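Local coordinates for protein phenol hydroxylase component phN (Pseudomonas stutzeri, PDB 3U52) that probably serves as the diiron oxygenase subunit of a multicomponent phenol hydroxylase, activating oxygen at a carboxylate-bridged iron centre to hydroxylate phenol, at residues 71-74 with 75-78; 110-113 with 114-118; 289-292 with 293-297; 381-385 with 386-390; 454-458 with 459-463. One frame throughout, in Å; residues are numbered along the deposited sequence.

Contact 1: residues 71-74 with 75-78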
loop_
_atom_site.group_PDB
_atom_site.type_symbol
_atom_site.label_atom_id
_atom_site.label_comp_id
_atom_site.label_asym_id
_atom_site.label_seq_id
_atom_site.Cartn_x
_atom_site.Cartn_y
_atom_site.Cartn_z
ATOM N N LYS A 71 -1.181 4.545 -0.350
ATOM C CA LYS A 71 -0.487 3.532 -1.161
ATOM C C LYS A 71 1.034 3.515 -0.964
ATOM O O LYS A 71 1.606 2.434 -0.813
ATOM C CB LYS A 71 -0.882 3.607 -2.639
ATOM C CG LYS A 71 -2.395 3.340 -2.844
ATOM C CD LYS A 71 -2.782 3.040 -4.298
ATOM C CE LYS A 71 -2.525 4.223 -5.225
ATOM N NZ LYS A 71 -3.612 4.338 -6.283
ATOM N N LEU A 72 1.638 4.712 -0.919
ATOM C CA LEU A 72 3.065 4.918 -0.709
ATOM C C LEU A 72 3.524 4.363 0.627
ATOM O O LEU A 72 4.505 3.633 0.664
ATOM C CB LEU A 72 3.392 6.429 -0.777
ATOM C CG LEU A 72 4.878 6.827 -0.595
ATOM C CD1 LEU A 72 5.592 6.722 -1.912
ATOM C CD2 LEU A 72 5.069 8.221 -0.035
ATOM N N TYR A 73 2.837 4.706 1.716
ATOM C CA TYR A 73 3.176 4.225 3.042
ATOM C C TYR A 73 2.975 2.720 3.278
ATOM O O TYR A 73 3.751 2.097 3.992
ATOM C CB TYR A 73 2.482 5.054 4.137
ATOM C CG TYR A 73 3.241 6.356 4.298
ATOM C CD1 TYR A 73 4.399 6.421 5.092
ATOM C CD2 TYR A 73 2.881 7.477 3.554
ATOM C CE1 TYR A 73 5.123 7.634 5.195
ATOM C CE2 TYR A 73 3.597 8.682 3.652
ATOM C CZ TYR A 73 4.711 8.751 4.467
ATOM O OH TYR A 73 5.436 9.934 4.571
ATOM N N ALA A 74 1.972 2.156 2.626
ATOM C CA ALA A 74 1.749 0.683 2.646
ATOM C C ALA A 74 2.962 -0.017 2.052
ATOM O O ALA A 74 3.405 -1.036 2.569
ATOM C CB ALA A 74 0.532 0.327 1.833
ATOM N N ILE A 75 3.466 0.535 0.945
ATOM C CA ILE A 75 4.636 -0.029 0.260
ATOM C C ILE A 75 5.886 0.156 1.129
ATOM O O ILE A 75 6.711 -0.779 1.254
ATOM C CB ILE A 75 4.806 0.571 -1.161
ATOM C CG1 ILE A 75 3.660 0.085 -2.057
ATOM C CG2 ILE A 75 6.156 0.187 -1.796
ATOM C CD1 ILE A 75 3.393 0.855 -3.337
ATOM N N PHE A 76 6.045 1.352 1.715
ATOM C CA PHE A 76 7.209 1.625 2.577
ATOM C C PHE A 76 7.277 0.654 3.774
ATOM O O PHE A 76 8.395 0.251 4.197
ATOM C CB PHE A 76 7.185 3.061 3.155
ATOM C CG PHE A 76 7.593 4.139 2.193
ATOM C CD1 PHE A 76 8.184 3.853 0.975
ATOM C CD2 PHE A 76 7.435 5.473 2.562
ATOM C CE1 PHE A 76 8.574 4.896 0.093
ATOM C CE2 PHE A 76 7.794 6.530 1.685
ATOM C CZ PHE A 76 8.394 6.241 0.470
ATOM N N ASP A 77 6.129 0.380 4.407
ATOM C CA ASP A 77 6.081 -0.545 5.525
ATOM C C ASP A 77 6.407 -1.975 5.092
ATOM O O ASP A 77 7.029 -2.700 5.861
ATOM C CB ASP A 77 4.704 -0.584 6.214
ATOM C CG ASP A 77 4.316 0.724 6.884
ATOM O OD1 ASP A 77 3.095 0.988 6.893
ATOM O OD2 ASP A 77 5.187 1.471 7.416
ATOM N N ALA A 78 5.939 -2.386 3.913
ATOM C CA ALA A 78 6.177 -3.720 3.364
ATOM C C ALA A 78 7.670 -3.920 3.041
ATOM O O ALA A 78 8.234 -5.038 3.220
ATOM C CB ALA A 78 5.374 -3.913 2.076
#
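Phe76 is flanked by Leu72 and Tyr73, one turn back on helix 58-81, in an i to i+4 and i to i+3 side-chain cluster of the helical bundle that makes up the hydroxylase fold. Leu72 lies over the Phe76 ring in a CH-pi contact, its CG 4.0 Å from the ring centroid and 26° off the normal. Both methyls join in, CD2 coming within 3.6 Å of Phe76 CE2 and CD1 reaching CZ. The leucine can do this because its CG stands anti to the backbone N (chi1 -179°), which carries the branch forward to the ring one turn on. Tyr73 meets the phenylalanine as a T-shaped pair: the CD2 edge of Phe76 points at the face of the tyrosine, with centroids 5.6 Å apart and planes at 79°. An alanine at Phe76 is likely to leave the face of Tyr73 without its edge partner and open a gap beside the Leu72 methyls.

The second shell holds these groups in place. Tyr73 OH is hydrogen-bonded to His147 ND1, fixing the far end of its ring, while Leu72 packs on helices 220-250 and 125-155, and Phe76 on Ala148 of the latter. Elsewhere on the helix, Ile75 packs on Ala78 of the second copy of this protein; separately, a basic side chain of another protein's chain pairs with Asp77 OD2, so one helix serves two subunit interfaces. Regular i to i+4 backbone bonds run beneath; the acceptor Leu72 O, 2.9 Å from Phe76 N, also sits over one face of the phenylalanine ring, offset toward its rim and 3.5 Å from Phe76 CG.

Contact 2: residues 110-113 with 114-118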
loop_
_atom_site.group_PDB
_atom_site.type_symbol
_atom_site.label_atom_id
_atom_site.label_comp_id
_atom_site.label_asym_id
_atom_site.label_seq_id
_atom_site.Cartn_x
_atom_site.Cartn_y
_atom_site.Cartn_z
ATOM N N ALA A 110 14.108 23.403 1.794
ATOM C CA ALA A 110 14.325 24.787 1.339
ATOM C C ALA A 110 13.280 25.278 0.325
ATOM O O ALA A 110 12.850 26.429 0.398
ATOM C CB ALA A 110 15.686 24.926 0.753
ATOM N N ALA A 111 12.820 24.415 -0.584
ATOM C CA ALA A 111 11.874 24.857 -1.603
ATOM C C ALA A 111 10.503 25.073 -0.929
ATOM O O ALA A 111 9.750 26.015 -1.266
ATOM C CB ALA A 111 11.797 23.884 -2.713
ATOM N N PHE A 112 10.205 24.225 0.050
ATOM C CA PHE A 112 8.974 24.404 0.839
ATOM C C PHE A 112 8.891 25.814 1.479
ATOM O O PHE A 112 7.892 26.499 1.333
ATOM C CB PHE A 112 8.819 23.289 1.881
ATOM C CG PHE A 112 8.082 23.719 3.123
ATOM C CD1 PHE A 112 6.734 24.177 3.052
ATOM C CD2 PHE A 112 8.703 23.639 4.351
ATOM C CE1 PHE A 112 6.057 24.557 4.167
ATOM C CE2 PHE A 112 8.019 24.053 5.540
ATOM C CZ PHE A 112 6.703 24.503 5.436
ATOM N N GLN A 113 9.949 26.228 2.186
ATOM C CA GLN A 113 10.000 27.578 2.769
ATOM C C GLN A 113 10.018 28.712 1.732
ATOM O O GLN A 113 9.375 29.713 1.942
ATOM C CB GLN A 113 11.230 27.736 3.668
ATOM C CG GLN A 113 11.645 26.518 4.409
ATOM C CD GLN A 113 12.812 26.754 5.287
ATOM O OE1 GLN A 113 13.971 26.448 4.924
ATOM N NE2 GLN A 113 12.547 27.333 6.451
ATOM N N GLY A 114 10.801 28.556 0.662
ATOM C CA GLY A 114 10.921 29.565 -0.401
ATOM C C GLY A 114 9.608 29.755 -1.141
ATOM O O GLY A 114 9.184 30.895 -1.384
ATOM N N TYR A 115 8.934 28.658 -1.491
ATOM C CA TYR A 115 7.630 28.778 -2.139
ATOM C C TYR A 115 6.541 29.297 -1.179
ATOM O O TYR A 115 5.643 30.036 -1.613
ATOM C CB TYR A 115 7.195 27.444 -2.757
ATOM C CG TYR A 115 7.772 27.237 -4.142
ATOM C CD1 TYR A 115 8.886 26.406 -4.322
ATOM C CD2 TYR A 115 7.253 27.921 -5.251
ATOM C CE1 TYR A 115 9.455 26.243 -5.575
ATOM C CE2 TYR A 115 7.825 27.755 -6.536
ATOM C CZ TYR A 115 8.922 26.923 -6.667
ATOM O OH TYR A 115 9.471 26.717 -7.903
ATOM N N SER A 116 6.582 28.901 0.091
ATOM C CA SER A 116 5.631 29.459 1.088
ATOM C C SER A 116 5.745 31.004 1.087
ATOM O O SER A 116 4.748 31.744 1.002
ATOM C CB SER A 116 5.953 28.935 2.487
ATOM O OG SER A 116 5.700 27.527 2.612
ATOM N N LYS A 117 6.974 31.489 1.212
ATOM C CA LYS A 117 7.187 32.922 1.208
ATOM C C LYS A 117 6.752 33.596 -0.076
ATOM O O LYS A 117 6.129 34.645 -0.028
ATOM C CB LYS A 117 8.633 33.266 1.580
ATOM C CG LYS A 117 9.016 34.755 1.241
ATOM C CD LYS A 117 10.253 35.194 1.987
ATOM C CE LYS A 117 10.547 36.684 1.634
ATOM N NZ LYS A 117 9.841 37.574 2.635
ATOM N N VAL A 118 7.051 33.009 -1.239
ATOM C CA VAL A 118 6.687 33.632 -2.514
ATOM C C VAL A 118 5.147 33.559 -2.776
ATOM O O VAL A 118 4.541 34.450 -3.411
ATOM C CB VAL A 118 7.628 33.019 -3.645
ATOM C CG1 VAL A 118 6.992 31.807 -4.308
ATOM C CG2 VAL A 118 8.045 34.065 -4.656
#
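Ser116 turns its hydroxyl back onto the preceding turn of helix 105-121, where it meets Phe112 in the familiar i to i+4 serine-to-carbonyl bond of a helix inside the four-helix-bundle type diiron core. With OG beside its own backbone N (chi1 -68°), the serine donates to Phe112 O at 2.7 Å from OG. The same carbonyl oxygen takes the regular helical bond from Ser116 N, 3.0 Å away, and the two donors approach from opposite faces of the carbonyl plane. Phe112 O is thus gripped twice, and the buried hydroxyl is satisfied within the helix.

The Phe112 ring leans along the helix toward the same hydroxyl, CE1 lying 3.4 Å from Ser116 OG and approaching it obliquely. It also meets His109 edge-to-face.

Tyr115 leaves the helix in another direction. Its CG is anti to its carbonyl carbon (chi1 -85°), the ring presents an edge to the backbone of Ala111, and Ala111 CB touches Tyr115 CD1 at 4.2 Å. Beyond this, Tyr115 OH is hydrogen-bonded to Ser195 on helix 187-216 and the ring meets Phe190 edge-to-face, so the tyrosine joins two helices of the bundle. The side chain of Ala111 comes within about 6 Å of a bound iron (nearest atoms) and helix 105-121 supplies the iron ligand Glu108, which places this packing close to the metal site. Lys117 diverges toward Glu36, its salt-bridge partner. Ala111 O itself accepts from Tyr115 N at 2.8 Å, with an N-H...O angle of 167°, and lies near the plane of the tyrosine ring, 3.2 Å from its CD1.

Contact 3: residues 289-292 with 293-297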
loop_
_atom_site.group_PDB
_atom_site.type_symbol
_atom_site.label_atom_id
_atom_site.label_comp_id
_atom_site.label_asym_id
_atom_site.label_seq_id
_atom_site.Cartn_x
_atom_site.Cartn_y
_atom_site.Cartn_z
ATOM N N MET A 289 21.744 5.034 -18.266
ATOM C CA MET A 289 22.263 5.652 -19.481
ATOM C C MET A 289 23.450 6.469 -18.993
ATOM O O MET A 289 23.653 6.577 -17.772
ATOM C CB MET A 289 21.234 6.546 -20.165
ATOM C CG MET A 289 20.872 7.810 -19.403
ATOM S SD MET A 289 19.416 8.686 -20.058
ATOM C CE MET A 289 18.400 8.464 -18.588
ATOM N N SER A 290 24.252 6.987 -19.905
ATOM C CA SER A 290 25.393 7.764 -19.449
ATOM C C SER A 290 24.943 9.196 -19.219
ATOM O O SER A 290 23.889 9.608 -19.735
ATOM C CB SER A 290 26.506 7.737 -20.487
ATOM O OG SER A 290 26.069 8.342 -21.705
ATOM N N TRP A 291 25.750 9.982 -18.496
ATOM C CA TRP A 291 25.463 11.415 -18.361
ATOM C C TRP A 291 25.416 12.065 -19.734
ATOM O O TRP A 291 24.563 12.908 -20.034
ATOM C CB TRP A 291 26.536 12.112 -17.523
ATOM C CG TRP A 291 26.425 13.624 -17.616
ATOM C CD1 TRP A 291 27.231 14.453 -18.295
ATOM C CD2 TRP A 291 25.423 14.448 -16.990
ATOM N NE1 TRP A 291 26.806 15.768 -18.150
ATOM C CE2 TRP A 291 25.697 15.783 -17.343
ATOM C CE3 TRP A 291 24.314 14.177 -16.175
ATOM C CZ2 TRP A 291 24.910 16.860 -16.890
ATOM C CZ3 TRP A 291 23.540 15.237 -15.720
ATOM C CH2 TRP A 291 23.844 16.557 -16.073
ATOM N N SER A 292 26.329 11.670 -20.606
ATOM C CA SER A 292 26.392 12.276 -21.919
ATOM C C SER A 292 25.032 12.065 -22.709
ATOM O O SER A 292 24.452 13.000 -23.305
ATOM C CB SER A 292 27.582 11.636 -22.638
ATOM O OG SER A 292 27.588 12.093 -23.965
ATOM N N GLU A 293 24.481 10.856 -22.637
ATOM C CA GLU A 293 23.187 10.558 -23.260
ATOM C C GLU A 293 22.031 11.314 -22.600
ATOM O O GLU A 293 21.121 11.747 -23.299
ATOM C CB GLU A 293 22.878 9.046 -23.187
ATOM C CG GLU A 293 23.645 8.176 -24.211
ATOM C CD GLU A 293 23.644 6.682 -23.879
ATOM O OE1 GLU A 293 23.392 6.292 -22.710
ATOM O OE2 GLU A 293 23.897 5.876 -24.815
ATOM N N ALA A 294 22.003 11.376 -21.262
ATOM C CA ALA A 294 20.998 12.160 -20.539
ATOM C C ALA A 294 21.047 13.654 -20.893
ATOM O O ALA A 294 20.009 14.277 -21.150
ATOM C CB ALA A 294 21.166 11.953 -19.008
ATOM N N TRP A 295 22.241 14.243 -20.912
ATOM C CA TRP A 295 22.385 15.647 -21.313
ATOM C C TRP A 295 21.865 15.913 -22.733
ATOM O O TRP A 295 21.156 16.909 -22.999
ATOM C CB TRP A 295 23.852 16.130 -21.242
ATOM C CG TRP A 295 23.951 17.599 -21.443
ATOM C CD1 TRP A 295 24.363 18.259 -22.601
ATOM C CD2 TRP A 295 23.643 18.637 -20.489
ATOM N NE1 TRP A 295 24.310 19.639 -22.401
ATOM C CE2 TRP A 295 23.869 19.893 -21.134
ATOM C CE3 TRP A 295 23.175 18.639 -19.150
ATOM C CZ2 TRP A 295 23.664 21.129 -20.474
ATOM C CZ3 TRP A 295 22.941 19.890 -18.508
ATOM C CH2 TRP A 295 23.192 21.102 -19.177
ATOM N N GLU A 296 22.271 15.042 -23.649
ATOM C CA GLU A 296 21.898 15.148 -25.037
ATOM C C GLU A 296 20.377 15.080 -25.274
ATOM O O GLU A 296 19.813 15.836 -26.085
ATOM C CB GLU A 296 22.608 14.023 -25.761
ATOM C CG GLU A 296 22.691 14.224 -27.247
ATOM C CD GLU A 296 23.685 13.250 -27.898
ATOM O OE1 GLU A 296 23.347 12.753 -28.999
ATOM O OE2 GLU A 296 24.766 12.967 -27.299
ATOM N N VAL A 297 19.697 14.185 -24.574
ATOM C CA VAL A 297 18.259 14.064 -24.729
ATOM C C VAL A 297 17.513 15.143 -23.964
ATOM O O VAL A 297 16.660 15.832 -24.512
ATOM C CB VAL A 297 17.799 12.648 -24.287
ATOM C CG1 VAL A 297 16.244 12.521 -24.312
ATOM C CG2 VAL A 297 18.481 11.618 -25.194
#
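Ser290 and Glu293 form a capping box that starts helix 291-310, each side chain accepting from the other residue's backbone N-H. Ser290 OG takes the bond from Glu293 N at 3.1 Å, while Glu293 OE1 receives Ser290 N at 3.0 Å, on the anti side of the carboxylate and 30° out of its plane. The serine reaches forward because its OG sits between the backbone N and the carbonyl carbon (chi1 63°). The other carboxylate oxygen, OE2, is paired with Lys364 in a salt bridge, so both ends of this carboxylate are engaged.

An apolar contact links the residue before the cap to the first turn. Met289 brings SD to 3.9 Å from Ala294 CB, and both residues also touch Met280 on helix 254-283.

Among the aromatics, Trp291 and Trp295 run side by side in the same direction, their six-membered rings inclined at 35°. Both indoles pack on Leu205 of helix 187-216; Trp295 NE1 is hydrogen-bonded to Asn325 OD1, and its ring stacks on Tyr299. The two tryptophans come together where Trp291 CZ2 lies 3.4 Å from Trp295 CE3.

Contact 4: residues 381-385 with 386-390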
loop_
_atom_site.group_PDB
_atom_site.type_symbol
_atom_site.label_atom_id
_atom_site.label_comp_id
_atom_site.label_asym_id
_atom_site.label_seq_id
_atom_site.Cartn_x
_atom_site.Cartn_y
_atom_site.Cartn_z
ATOM N N ALA A 381 44.716 2.088 -9.143
ATOM C CA ALA A 381 44.600 0.682 -8.716
ATOM C C ALA A 381 45.969 0.034 -8.384
ATOM O O ALA A 381 46.088 -0.727 -7.426
ATOM C CB ALA A 381 43.851 -0.126 -9.753
ATOM N N LYS A 382 46.985 0.351 -9.158
ATOM C CA LYS A 382 48.328 -0.124 -8.850
ATOM C C LYS A 382 48.775 0.435 -7.496
ATOM O O LYS A 382 49.296 -0.300 -6.633
ATOM C CB LYS A 382 49.278 0.383 -9.914
ATOM C CG LYS A 382 49.304 -0.420 -11.186
ATOM C CD LYS A 382 49.934 0.435 -12.308
ATOM C CE LYS A 382 50.524 1.784 -11.780
ATOM N NZ LYS A 382 51.716 1.731 -10.809
ATOM N N GLU A 383 48.545 1.729 -7.294
ATOM C CA GLU A 383 48.804 2.331 -6.001
ATOM C C GLU A 383 48.046 1.656 -4.856
ATOM O O GLU A 383 48.662 1.320 -3.845
ATOM C CB GLU A 383 48.556 3.816 -6.070
ATOM C CG GLU A 383 49.684 4.518 -6.874
ATOM C CD GLU A 383 51.100 4.317 -6.271
ATOM O OE1 GLU A 383 51.435 4.976 -5.240
ATOM O OE2 GLU A 383 51.885 3.519 -6.840
ATOM N N ALA A 384 46.742 1.410 -5.030
ATOM C CA ALA A 384 45.915 0.797 -3.973
ATOM C C ALA A 384 46.408 -0.643 -3.687
ATOM O O ALA A 384 46.559 -1.009 -2.512
ATOM C CB ALA A 384 44.446 0.824 -4.361
ATOM N N ALA A 385 46.706 -1.406 -4.754
ATOM C CA ALA A 385 47.252 -2.769 -4.656
ATOM C C ALA A 385 48.554 -2.819 -3.856
ATOM O O ALA A 385 48.842 -3.829 -3.211
ATOM C CB ALA A 385 47.470 -3.362 -6.054
ATOM N N ALA A 386 49.321 -1.727 -3.877
ATOM C CA ALA A 386 50.606 -1.636 -3.193
ATOM C C ALA A 386 50.485 -1.110 -1.756
ATOM O O ALA A 386 51.495 -0.832 -1.095
ATOM C CB ALA A 386 51.556 -0.752 -4.017
ATOM N N GLY A 387 49.263 -0.966 -1.260
ATOM C CA GLY A 387 49.002 -0.424 0.067
ATOM C C GLY A 387 49.178 1.085 0.168
ATOM O O GLY A 387 49.402 1.610 1.272
ATOM N N ARG A 388 49.103 1.782 -0.969
ATOM C CA ARG A 388 49.230 3.246 -1.046
ATOM C C ARG A 388 47.989 3.890 -1.694
ATOM O O ARG A 388 48.112 4.748 -2.590
ATOM C CB ARG A 388 50.482 3.626 -1.857
ATOM C CG ARG A 388 51.857 3.217 -1.227
ATOM C CD ARG A 388 53.034 3.900 -1.942
ATOM N NE ARG A 388 53.085 3.434 -3.327
ATOM C CZ ARG A 388 53.700 2.320 -3.713
ATOM N NH1 ARG A 388 53.675 1.961 -4.993
ATOM N NH2 ARG A 388 54.341 1.566 -2.818
ATOM N N ARG A 389 46.798 3.477 -1.237
ATOM C CA ARG A 389 45.513 3.975 -1.788
ATOM C C ARG A 389 45.557 5.503 -1.646
ATOM O O ARG A 389 45.705 6.035 -0.534
ATOM C CB ARG A 389 44.314 3.372 -1.022
ATOM C CG ARG A 389 42.922 3.452 -1.733
ATOM C CD ARG A 389 42.398 4.870 -1.740
ATOM N NE ARG A 389 40.945 4.957 -1.947
ATOM C CZ ARG A 389 40.274 6.096 -2.126
ATOM N NH1 ARG A 389 38.953 6.074 -2.265
ATOM N NH2 ARG A 389 40.930 7.247 -2.199
ATOM N N PHE A 390 45.500 6.199 -2.778
ATOM C CA PHE A 390 45.691 7.657 -2.804
ATOM C C PHE A 390 44.548 8.436 -2.104
ATOM O O PHE A 390 43.372 8.307 -2.490
ATOM C CB PHE A 390 45.866 8.134 -4.276
ATOM C CG PHE A 390 45.945 9.663 -4.443
ATOM C CD1 PHE A 390 46.976 10.406 -3.858
ATOM C CD2 PHE A 390 45.015 10.340 -5.253
ATOM C CE1 PHE A 390 47.016 11.789 -4.018
ATOM C CE2 PHE A 390 45.097 11.745 -5.447
ATOM C CZ PHE A 390 46.078 12.449 -4.817
HETATM O O HOH W 1 49.621 6.719 -3.617
#
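Glu383 and Arg388 are joined by a bidentate salt bridge across the end of helix 369-385. The arginine grips the carboxylate side-on, NE to OE1 and NH1 to OE2, each pair 3.0 Å apart and both bonds nearly straight. Both oxygens lie close to the guanidinium plane, but the two flat groups are turned 40° against each other. Both nitrogens lie well out of the carboxylate plane, NE meeting OE1 from above it and NH1 meeting OE2 on its syn side but similarly tilted. A bend at chi2 of Glu383 (-59°) turns its carboxylate toward the arginine. In its place, an alanine would probably leave the Arg388 guanidinium without its charge partner and free to swing into solvent.

A water adds to this pairing by donating both to Glu383 OE1 and to Arg388 O, linking the carboxylate with the backbone of its partner.

Apolar contacts are few at this surface: Ala384 CB touches Arg389 CG at 4.0 Å. Within the loop, the Ala386 methyl covers part of one face of the Arg388 guanidinium, offset toward the rim. The guanidinium of Arg389 is engaged elsewhere, its NE in a salt bridge with Asp485 and its NH2 hydrogen-bonded to Phe390 O and Tyr340 O.

The backbone bonds change pattern as the helix ends. Ala386 N makes two weak bonds, to Lys382 O and Glu383 O, while Arg388 N reaches Glu383 O at 2.9 Å and Gly387 N reaches Ala384 O at 3.0 Å. With Gly387 at positive phi as the C-prime residue, these two closing bonds define a Schellman motif, the classic C-terminal cap of an alpha-helix.

Contact 5: residues 454-458 with 459-463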
loop_
_atom_site.group_PDB
_atom_site.type_symbol
_atom_site.label_atom_id
_atom_site.label_comp_id
_atom_site.label_asym_id
_atom_site.label_seq_id
_atom_site.Cartn_x
_atom_site.Cartn_y
_atom_site.Cartn_z
ATOM N N VAL A 454 36.465 25.689 2.603
ATOM C CA VAL A 454 37.917 25.609 2.734
ATOM C C VAL A 454 38.455 26.844 3.451
ATOM O O VAL A 454 39.272 26.727 4.351
ATOM C CB VAL A 454 38.626 25.440 1.325
ATOM C CG1 VAL A 454 40.146 25.626 1.482
ATOM C CG2 VAL A 454 38.337 24.031 0.782
ATOM N N HIS A 455 37.984 28.022 3.049
ATOM C CA HIS A 455 38.376 29.256 3.712
ATOM C C HIS A 455 37.914 29.281 5.183
ATOM O O HIS A 455 38.634 29.749 6.068
ATOM C CB HIS A 455 37.797 30.455 2.985
ATOM C CG HIS A 455 38.348 30.641 1.607
ATOM N ND1 HIS A 455 39.365 29.855 1.099
ATOM C CD2 HIS A 455 38.056 31.539 0.641
ATOM C CE1 HIS A 455 39.619 30.215 -0.148
ATOM N NE2 HIS A 455 38.858 31.251 -0.440
ATOM N N GLN A 456 36.709 28.798 5.444
ATOM C CA GLN A 456 36.202 28.760 6.809
ATOM C C GLN A 456 37.002 27.852 7.756
ATOM O O GLN A 456 37.216 28.206 8.922
ATOM C CB GLN A 456 34.692 28.477 6.786
ATOM C CG GLN A 456 33.940 29.668 6.182
ATOM C CD GLN A 456 34.027 30.935 7.024
ATOM O OE1 GLN A 456 33.989 30.879 8.242
ATOM N NE2 GLN A 456 34.136 32.076 6.372
ATOM N N ILE A 457 37.485 26.715 7.245
ATOM C CA ILE A 457 38.364 25.806 7.989
ATOM C C ILE A 457 39.637 26.597 8.346
ATOM O O ILE A 457 40.069 26.583 9.495
ATOM C CB ILE A 457 38.750 24.531 7.175
ATOM C CG1 ILE A 457 37.566 23.545 7.084
ATOM C CG2 ILE A 457 39.932 23.806 7.807
ATOM C CD1 ILE A 457 37.722 22.481 5.990
ATOM N N TYR A 458 40.235 27.265 7.359
ATOM C CA TYR A 458 41.458 28.035 7.601
ATOM C C TYR A 458 41.253 29.259 8.522
ATOM O O TYR A 458 42.175 29.623 9.239
ATOM C CB TYR A 458 42.108 28.484 6.288
ATOM C CG TYR A 458 42.931 27.431 5.558
ATOM C CD1 TYR A 458 43.698 26.530 6.229
ATOM C CD2 TYR A 458 42.934 27.386 4.160
ATOM C CE1 TYR A 458 44.478 25.595 5.543
ATOM C CE2 TYR A 458 43.688 26.478 3.467
ATOM C CZ TYR A 458 44.468 25.581 4.152
ATOM O OH TYR A 458 45.216 24.668 3.437
ATOM N N GLN A 459 40.093 29.912 8.484
ATOM C CA GLN A 459 39.725 30.954 9.517
ATOM C C GLN A 459 39.535 30.443 10.993
ATOM O O GLN A 459 39.447 31.236 11.964
ATOM C CB GLN A 459 38.456 31.693 9.072
ATOM C CG GLN A 459 38.658 32.544 7.838
ATOM C CD GLN A 459 37.511 33.417 7.530
ATOM O OE1 GLN A 459 36.826 33.863 8.419
ATOM N NE2 GLN A 459 37.254 33.649 6.248
ATOM N N GLY A 460 39.475 29.122 11.143
ATOM C CA GLY A 460 39.150 28.455 12.397
ATOM C C GLY A 460 37.669 28.396 12.768
ATOM O O GLY A 460 37.352 28.232 13.955
ATOM N N ASN A 461 36.762 28.521 11.790
ATOM C CA ASN A 461 35.289 28.478 12.035
ATOM C C ASN A 461 34.600 27.093 11.960
ATOM O O ASN A 461 33.361 26.991 11.967
ATOM C CB ASN A 461 34.559 29.521 11.165
ATOM C CG ASN A 461 34.943 30.936 11.539
ATOM O OD1 ASN A 461 35.426 31.168 12.646
ATOM N ND2 ASN A 461 34.742 31.889 10.628
ATOM N N CYS A 462 35.400 26.036 11.939
ATOM C CA CYS A 462 34.912 24.692 11.736
ATOM C C CYS A 462 35.428 23.787 12.839
ATOM O O CYS A 462 35.781 22.613 12.619
ATOM C CB CYS A 462 35.325 24.198 10.354
ATOM S SG CYS A 462 34.544 25.170 9.025
ATOM N N GLU A 463 35.516 24.396 14.021
ATOM C CA GLU A 463 35.700 23.713 15.311
ATOM C C GLU A 463 36.770 22.662 15.224
ATOM O O GLU A 463 36.516 21.467 15.470
ATOM C CB GLU A 463 34.338 23.175 15.799
ATOM C CG GLU A 463 33.335 24.351 15.924
ATOM C CD GLU A 463 31.883 23.930 16.098
ATOM O OE1 GLU A 463 30.989 24.710 15.677
ATOM O OE2 GLU A 463 31.636 22.833 16.660
HETATM O O HOH W 2 34.274 34.689 8.076
#
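A polar side-chain bridge between Gln456 and Asn461 spans the C-terminal end of the short helix 453-458, where the chain turns into the loop leading to helix 467-474. Gln456 OE1 accepts from Asn461 ND2 at 2.7 Å, with the oxygen in the asparagine amide plane and the two amides nearly coplanar, 23° apart. The glutamine is bent at chi2 (-66°), which turns its amide toward the loop. Its NE2 donates to a water that in turn donates to Gln459 OE1, so the Gln456 amide is held at both ends. Gln459 NE2 is hydrogen-bonded to the backbone of another protein's chain.

Beneath this bridge the backbone closes a Schellman motif: Asn461 N bonds to Gln456 O at 2.9 Å and Gly460 N to Ile457 O at 3.1 Å, with Gly460 at positive phi. Gln456 and Asn461 are thus coupled twice, once through backbone and once through side chains.

Cys462 then turns inward, its SG 3.9 Å from Ile457 CG1 and also near Gln456 CB. It packs on Val470 and Tyr474 of helix 467-474, and Ile457 touches a bound xenon in the pocket it shares with Ala345 and Tyr475.

Overall arrangement
The five contacts follow one another along the chain without touching, each confined to one helix or helix end. Contacts 1 and 2 lie within helices 58-81 and 105-121 of the Methane/Phenol/Alkene Hydroxylase range, their centres about 28 Å apart. Contact 3 caps the start of helix 291-310, across the chain's centre from contact 2 and about 31 Å from it between centres. Contacts 4 and 5 share a device, a Schellman ending of helices 369-385 and 453-458, with centres about 31 Å apart. Together they sample a largely helical subunit: mid-helix packing in the hydroxylase bundle, one near the iron site and one beside a subunit interface, then helix ends where the later chain turns.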